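Local coordinates for Cd1 (Flavonifractor plautii, PDB 7D39), which binds flavin mononucleotide and, as a flavone reductase of the NADPH-dependent FMN reductase family, probably starts flavone and flavonol breakdown in gut bacteria, at residues 272-275 with 276-279; 280-283 with 284-288. All coordinates share one frame; numbering follows the deposited sequence.

Interaction 1. Residues 272-275 with 276-279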
loop_
_atom_site.group_PDB
_atom_site.type_symbol
_atom_site.label_atom_id
_atom_site.label_comp_id
_atom_site.label_asym_id
_atom_site.label_seq_id
_atom_site.Cartn_x
_atom_site.Cartn_y
_atom_site.Cartn_z
ATOM N N GLY A 272 12.919 -3.085 -11.193
ATOM C CA GLY A 272 13.062 -4.524 -11.266
ATOM C C GLY A 272 14.297 -4.958 -12.040
ATOM O O GLY A 272 14.914 -5.976 -11.719
ATOM N N ASN A 273 14.676 -4.210 -13.072
ATOM C CA ASN A 273 15.896 -4.612 -13.763
ATOM C C ASN A 273 17.123 -4.371 -12.886
ATOM O O ASN A 273 18.069 -5.172 -12.902
ATOM C CB ASN A 273 16.055 -3.909 -15.103
ATOM C CG ASN A 273 17.271 -4.427 -15.872
ATOM O OD1 ASN A 273 17.267 -5.559 -16.375
ATOM N ND2 ASN A 273 18.324 -3.616 -15.937
ATOM N N ASP A 274 17.121 -3.285 -12.103
ATOM C CA ASP A 274 18.209 -3.046 -11.152
ATOM C C ASP A 274 18.308 -4.178 -10.131
ATOM O O ASP A 274 19.412 -4.611 -9.774
ATOM C CB ASP A 274 18.014 -1.714 -10.431
ATOM C CG ASP A 274 18.175 -0.510 -11.351
ATOM O OD1 ASP A 274 18.792 -0.643 -12.431
ATOM O OD2 ASP A 274 17.694 0.578 -10.977
ATOM N N ILE A 275 17.165 -4.669 -9.647
ATOM C CA ILE A 275 17.179 -5.778 -8.705
ATOM C C ILE A 275 17.781 -7.009 -9.354
ATOM O O ILE A 275 18.560 -7.739 -8.729
ATOM C CB ILE A 275 15.759 -6.051 -8.178
ATOM C CG1 ILE A 275 15.306 -4.906 -7.280
ATOM C CG2 ILE A 275 15.687 -7.374 -7.445
ATOM C CD1 ILE A 275 13.843 -5.034 -6.815
ATOM N N LYS A 276 17.452 -7.252 -10.624
ATOM C CA LYS A 276 17.945 -8.452 -11.284
ATOM C C LYS A 276 19.453 -8.386 -11.479
ATOM O O LYS A 276 20.167 -9.346 -11.171
ATOM C CB LYS A 276 17.240 -8.663 -12.624
ATOM C CG LYS A 276 17.570 -10.017 -13.243
ATOM C CD LYS A 276 17.234 -10.106 -14.696
ATOM C CE LYS A 276 17.689 -11.453 -15.279
ATOM N NZ LYS A 276 16.956 -12.620 -14.696
ATOM N N GLU A 277 19.954 -7.259 -11.992
ATOM C CA GLU A 277 21.395 -7.087 -12.150
ATOM C C GLU A 277 22.115 -7.247 -10.816
ATOM O O GLU A 277 23.128 -7.945 -10.725
ATOM C CB GLU A 277 21.708 -5.715 -12.740
ATOM C CG GLU A 277 21.302 -5.501 -14.176
ATOM C CD GLU A 277 21.562 -4.067 -14.626
ATOM O OE1 GLU A 277 21.703 -3.183 -13.747
ATOM O OE2 GLU A 277 21.627 -3.825 -15.853
ATOM N N ASN A 278 21.603 -6.598 -9.765
ATOM C CA ASN A 278 22.293 -6.614 -8.482
ATOM C C ASN A 278 22.205 -7.976 -7.808
ATOM O O ASN A 278 23.150 -8.387 -7.126
ATOM C CB ASN A 278 21.730 -5.505 -7.594
ATOM C CG ASN A 278 22.116 -4.137 -8.106
ATOM O OD1 ASN A 278 23.243 -3.939 -8.552
ATOM N ND2 ASN A 278 21.186 -3.207 -8.094
ATOM N N THR A 279 21.092 -8.687 -7.996
ATOM C CA THR A 279 20.994 -10.065 -7.531
ATOM C C THR A 279 22.015 -10.950 -8.228
ATOM O O THR A 279 22.652 -11.797 -7.593
ATOM C CB THR A 279 19.586 -10.595 -7.774
ATOM O OG1 THR A 279 18.662 -9.848 -6.986
ATOM C CG2 THR A 279 19.507 -12.029 -7.367
#

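Interaction 2. Residues 280-283 with 284-288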
loop_
_atom_site.group_PDB
_atom_site.type_symbol
_atom_site.label_atom_id
_atom_site.label_comp_id
_atom_site.label_asym_id
_atom_site.label_seq_id
_atom_site.Cartn_x
_atom_site.Cartn_y
_atom_site.Cartn_z
ATOM N N GLY A 280 22.187 -10.764 -9.537
ATOM C CA GLY A 280 23.203 -11.521 -10.251
ATOM C C GLY A 280 24.594 -11.248 -9.715
ATOM O O GLY A 280 25.370 -12.171 -9.468
ATOM N N LYS A 281 24.918 -9.970 -9.504
ATOM C CA LYS A 281 26.193 -9.630 -8.882
ATOM C C LYS A 281 26.357 -10.340 -7.549
ATOM O O LYS A 281 27.440 -10.851 -7.237
ATOM C CB LYS A 281 26.303 -8.118 -8.676
ATOM C CG LYS A 281 26.726 -7.325 -9.884
ATOM C CD LYS A 281 26.443 -5.827 -9.695
ATOM C CE LYS A 281 26.830 -5.027 -10.942
ATOM N NZ LYS A 281 26.584 -3.570 -10.784
ATOM N N LYS A 282 25.298 -10.374 -6.735
ATOM C CA LYS A 282 25.433 -10.973 -5.408
ATOM C C LYS A 282 25.723 -12.462 -5.506
ATOM O O LYS A 282 26.578 -12.980 -4.784
ATOM C CB LYS A 282 24.173 -10.739 -4.566
ATOM C CG LYS A 282 24.312 -11.242 -3.108
ATOM C CD LYS A 282 22.959 -11.517 -2.504
ATOM C CE LYS A 282 22.950 -11.461 -0.985
ATOM N NZ LYS A 282 21.524 -11.613 -0.537
ATOM N N ILE A 283 24.998 -13.172 -6.370
ATOM C CA ILE A 283 25.201 -14.611 -6.500
ATOM C C ILE A 283 26.650 -14.909 -6.847
ATOM O O ILE A 283 27.260 -15.829 -6.292
ATOM C CB ILE A 283 24.235 -15.188 -7.551
ATOM C CG1 ILE A 283 22.813 -15.216 -7.000
ATOM C CG2 ILE A 283 24.695 -16.574 -8.004
ATOM C CD1 ILE A 283 21.765 -15.273 -8.073
ATOM N N ALA A 284 27.231 -14.117 -7.747
ATOM C CA ALA A 284 28.630 -14.317 -8.095
ATOM C C ALA A 284 29.539 -13.955 -6.928
ATOM O O ALA A 284 30.496 -14.678 -6.630
ATOM C CB ALA A 284 28.977 -13.497 -9.332
ATOM N N ASN A 285 29.245 -12.847 -6.250
ATOM C CA ASN A 285 30.042 -12.439 -5.098
ATOM C C ASN A 285 30.020 -13.490 -3.986
ATOM O O ASN A 285 31.004 -13.642 -3.260
ATOM C CB ASN A 285 29.538 -11.083 -4.590
ATOM C CG ASN A 285 30.117 -9.908 -5.379
ATOM O OD1 ASN A 285 31.243 -9.968 -5.868
ATOM N ND2 ASN A 285 29.353 -8.834 -5.491
HETATM N N MSE A 286 28.925 -14.232 -3.841
HETATM C CA MSE A 286 28.848 -15.263 -2.808
HETATM C C MSE A 286 29.788 -16.439 -3.069
HETATM O O MSE A 286 30.034 -17.245 -2.174
HETATM C CB MSE A 286 27.431 -15.785 -2.678
HETATM C CG MSE A 286 26.450 -14.732 -2.203
HETATM SE SE MSE A 286 24.671 -15.450 -2.025
HETATM C CE MSE A 286 24.484 -16.190 -3.807
ATOM N N GLN A 287 30.300 -16.529 -4.298
ATOM C CA GLN A 287 31.284 -17.543 -4.652
ATOM C C GLN A 287 32.709 -17.121 -4.362
ATOM O O GLN A 287 33.591 -17.983 -4.331
ATOM C CB GLN A 287 31.187 -17.899 -6.136
ATOM C CG GLN A 287 29.889 -18.541 -6.513
ATOM C CD GLN A 287 29.463 -19.557 -5.488
ATOM O OE1 GLN A 287 30.298 -20.260 -4.911
ATOM N NE2 GLN A 287 28.160 -19.632 -5.235
ATOM N N THR A 288 32.963 -15.831 -4.151
ATOM C CA THR A 288 34.328 -15.375 -3.935
ATOM C C THR A 288 34.867 -15.829 -2.585
ATOM O O THR A 288 34.128 -16.041 -1.620
ATOM C CB THR A 288 34.425 -13.852 -3.988
ATOM O OG1 THR A 288 33.584 -13.292 -2.974
ATOM C CG2 THR A 288 34.051 -13.311 -5.372
#

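Interaction 1. Residues 272-275 with 276-279
T279 folds its hydroxyl back onto the preceding helical turn, where OG1 gives a hydrogen bond of 2.7 Å to I275 O. The torsion responsible (chi1 -64°) sets OG1 beside its own backbone N, and T279 N bonds to the same I275 O at 2.8 Å. The two donors arrive from opposite faces of the carbonyl plane, OG1 37° out of it, so this oxygen is gripped twice by one residue, a familiar feature of threonines within helices. The other backbone bonds are ordinary i to i+4 links: K276 N to G272 O, E277 N to N273 O and N278 N to D274 O.

Among the polar side chains, E277 reaches back along the helix surface with its chain extended beyond CG. Its OE2 stands 3.3 Å from N273 ND2, with the amide and carboxylate planes turned 64° apart. The neighbouring oxygen, E277 OE1, lies 4.1 Å from D274 OD1, a like-charge approach that may be mildly unfavourable, although both residues lie at the surface.

All of this lies on the surface of helix 265-285, which follows strand 248-252 of the four-stranded antiparallel sheet and leads on toward helix 289-301.

Interaction 2. Residues 280-283 with 284-288
Three torsions bring the selenomethionine M286 against I283: chi1 of -64° sets CG beside the backbone N, chi2 keeps the chain straight as far as SE, and a bend at chi3 (-54°) turns the methyl group back toward the preceding turn. CE comes closest to I283 CA, at 3.2 Å, and lies 3.7 Å from I283 CG1 and 3.9 Å from I283 CB. The methyl group therefore packs tightly against the root of the isoleucine, over the backbone end of the residue as well as the start of its side chain. On its way there the M286 chain passes K282, whose CG is 4.2 Å from M286 CG while the rest of the lysine runs outward in an extended chain.

Backbone bonds mark the last turn of the helix. A284 N binds G280 O and N285 N binds K281 O in the regular i to i+4 pattern. M286 N gives its main bond to K282 O at 2.8 Å and a weak one to I283 O at 3.4 Å, the latter spanning only three residues.

The chain then passes into a type I beta turn from N285 to T288. N285 O accepts both T288 N, at 3.1 Å, and T288 OG1, at 2.6 Å, the hydroxyl approaching in the carbonyl plane. T288 is also the N-cap of the next helix, its OG1 bonding to Y291 N, so one side chain ties the end of one helix to the start of another. M286 touches Y291 and Q287 touches K292, bringing this exposed junction between helices 265-285 and 289-301 into side-chain contact with the second helix.

Interactions 1 and 2 follow each other directly along helix 265-285, with centres about 13 Å apart and no other touch between them. Residues 272-279 are wholly helical, whereas residues 280-288 carry the chain to the helix end and through the turn before helix 289-301. Both lie on the same side of the chain's centre, their own centres about 22 and 32 Å from it, so the helix leads progressively outward. They belong to the C-terminal part that follows the antiparallel sheet running from strand 224-227 to strand 248-252, apart from the five-stranded parallel sheet of the flavodoxin-like, FMN-binding region. Interaction 1 is thus helix surface, interaction 2 a helix-to-helix junction.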